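PDB 3TEK: ThermoDBP-single stranded DNA binding protein, which binds single-stranded DNA in a non-canonical way and probably takes the place of the usual single-stranded DNA-binding protein in Thermoproteales. Local coordinates for residues A[95-98]-A[99-103]. Residues are numbered along the deposited sequence; the frame is centred on the assembly and turned at random.
Sequences GLKK and WFFEE
One face of the F101 ring is met by the edge of the F100 ring, whose CD2 stands 3.7 Å above its plane, over its centre. K97 CG meets the F101 ring edge, in its plane, 3.8 Å from F101 CD2. The extended lysine chain and the phenylalanine side chain run at an angle to each other. The F100 ring in turn has F101 CD2 at its own edge. The two neighbours thus meet face to edge, their planes nearly at right angles. F100 CG is anti to its own backbone N (chi1 178°), whereas F101 CG lies beside its own (chi1 -75°); these different turns bring the edge of one ring to the face of the next. At the W99 indole the edge is taken by L96 O, near the ring plane. L96 CD2 is 4.1 Å from W99 CE3, and the two side chains run side by side in the same direction. All of these residues lie on the long helix 83-108, which packs against an antiparallel four-stranded sheet. L96 and W99 form part of its sheet-facing side, touching I118 on strand 116-124 and T138 on strand 131-142. F100 meets the ring of F116, and F101 touches A37 on helix 37-41. K98 and E102 lie on an exposed side of the helix. K98 CG packs 3.6 Å from E102 OE1, but K98 NZ and E102 OE2 remain 5.2 Å apart. The opposite charges may attract weakly at that distance, without a salt bridge. The backbone keeps the i to i+4 pattern. W99 N donates a hydrogen bond to G95 O (2.9 Å), and F101 N donates one to K97 O (3.0 Å). F100 N to L96 O and E102 N to K98 O (2.8 Å) belong to the same series, and E103 N continues it to W99 O. The helix widens into a pi-type turn at 100-103.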
loop_
_atom_site.group_PDB
_atom_site.type_symbol
_atom_site.label_atom_id
_atom_site.label_comp_id
_atom_site.label_asym_id
_atom_site.label_seq_id
_atom_site.Cartn_x
_atom_site.Cartn_y
_atom_site.Cartn_z
ATOM N N GLY A 95 -8.303 -0.411 6.528
ATOM C CA GLY A 95 -8.654 -1.752 6.135
ATOM C C GLY A 95 -7.492 -2.723 6.285
ATOM O O GLY A 95 -7.691 -3.848 6.744
ATOM N N LEU A 96 -6.290 -2.307 5.881
ATOM C CA LEU A 96 -5.099 -3.153 6.032
ATOM C C LEU A 96 -4.720 -3.369 7.486
ATOM O O LEU A 96 -4.361 -4.472 7.864
ATOM C CB LEU A 96 -3.895 -2.583 5.316
ATOM C CG LEU A 96 -3.583 -3.161 3.923
ATOM C CD1 LEU A 96 -2.591 -2.246 3.209
ATOM C CD2 LEU A 96 -3.060 -4.616 3.983
ATOM N N LYS A 97 -4.782 -2.302 8.271
ATOM C CA LYS A 97 -4.469 -2.364 9.688
ATOM C C LYS A 97 -5.438 -3.291 10.386
ATOM O O LYS A 97 -5.031 -4.107 11.220
ATOM C CB LYS A 97 -4.552 -0.970 10.291
ATOM C CG LYS A 97 -4.076 -0.819 11.707
ATOM C CD LYS A 97 -4.044 0.671 12.056
ATOM C CE LYS A 97 -3.919 0.942 13.546
ATOM N NZ LYS A 97 -4.332 2.359 13.842
ATOM N N LYS A 98 -6.720 -3.172 10.041
ATOM C CA LYS A 98 -7.751 -4.037 10.616
ATOM C C LYS A 98 -7.519 -5.512 10.237
ATOM O O LYS A 98 -7.577 -6.419 11.066
ATOM C CB LYS A 98 -9.135 -3.590 10.136
ATOM C CG LYS A 98 -10.289 -4.270 10.890
ATOM C CD LYS A 98 -11.650 -3.580 10.664
ATOM C CE LYS A 98 -12.562 -4.351 9.707
ATOM N NZ LYS A 98 -13.997 -3.891 9.775
ATOM N N TRP A 99 -7.296 -5.747 8.962
ATOM C CA TRP A 99 -6.927 -7.070 8.505
ATOM C C TRP A 99 -5.714 -7.631 9.293
ATOM O O TRP A 99 -5.738 -8.798 9.690
ATOM C CB TRP A 99 -6.634 -7.055 7.003
ATOM C CG TRP A 99 -6.067 -8.319 6.554
ATOM C CD1 TRP A 99 -6.748 -9.465 6.291
ATOM C CD2 TRP A 99 -4.679 -8.610 6.350
ATOM N NE1 TRP A 99 -5.867 -10.460 5.927
ATOM C CE2 TRP A 99 -4.591 -9.964 5.956
ATOM C CE3 TRP A 99 -3.510 -7.858 6.457
ATOM C CZ2 TRP A 99 -3.363 -10.591 5.656
ATOM C CZ3 TRP A 99 -2.293 -8.461 6.145
ATOM C CH2 TRP A 99 -2.230 -9.821 5.764
ATOM N N PHE A 100 -4.683 -6.809 9.519
ATOM C CA PHE A 100 -3.455 -7.298 10.179
ATOM C C PHE A 100 -3.716 -7.675 11.616
ATOM O O PHE A 100 -3.347 -8.737 12.058
ATOM C CB PHE A 100 -2.351 -6.259 10.172
ATOM C CG PHE A 100 -1.105 -6.719 10.873
ATOM C CD1 PHE A 100 -0.230 -7.594 10.249
ATOM C CD2 PHE A 100 -0.840 -6.320 12.165
ATOM C CE1 PHE A 100 0.941 -8.040 10.900
ATOM C CE2 PHE A 100 0.319 -6.760 12.849
ATOM C CZ PHE A 100 1.213 -7.623 12.216
ATOM N N PHE A 101 -4.375 -6.793 12.347
ATOM C CA PHE A 101 -4.580 -7.029 13.756
ATOM C C PHE A 101 -5.683 -8.009 14.033
ATOM O O PHE A 101 -5.574 -8.783 14.965
ATOM C CB PHE A 101 -4.809 -5.724 14.500
ATOM C CG PHE A 101 -3.565 -4.937 14.680
ATOM C CD1 PHE A 101 -2.609 -5.347 15.598
ATOM C CD2 PHE A 101 -3.324 -3.799 13.906
ATOM C CE1 PHE A 101 -1.434 -4.640 15.762
ATOM C CE2 PHE A 101 -2.161 -3.069 14.079
ATOM C CZ PHE A 101 -1.204 -3.492 14.998
ATOM N N GLU A 102 -6.737 -7.994 13.232
ATOM C CA GLU A 102 -7.921 -8.791 13.548
ATOM C C GLU A 102 -7.973 -10.139 12.833
ATOM O O GLU A 102 -8.709 -11.027 13.269
ATOM C CB GLU A 102 -9.191 -8.006 13.260
ATOM C CG GLU A 102 -9.294 -6.740 14.086
ATOM C CD GLU A 102 -10.641 -6.036 13.983
ATOM O OE1 GLU A 102 -10.700 -4.847 14.374
ATOM O OE2 GLU A 102 -11.630 -6.653 13.527
ATOM N N GLU A 103 -7.214 -10.293 11.745
ATOM C CA GLU A 103 -7.181 -11.555 11.019
ATOM C C GLU A 103 -5.780 -12.167 10.991
ATOM O O GLU A 103 -5.597 -13.298 11.411
ATOM C CB GLU A 103 -7.732 -11.385 9.603
ATOM C CG GLU A 103 -9.230 -11.114 9.548
ATOM C CD GLU A 103 -9.687 -10.726 8.152
ATOM O OE1 GLU A 103 -10.069 -9.551 7.936
ATOM O OE2 GLU A 103 -9.646 -11.590 7.255
#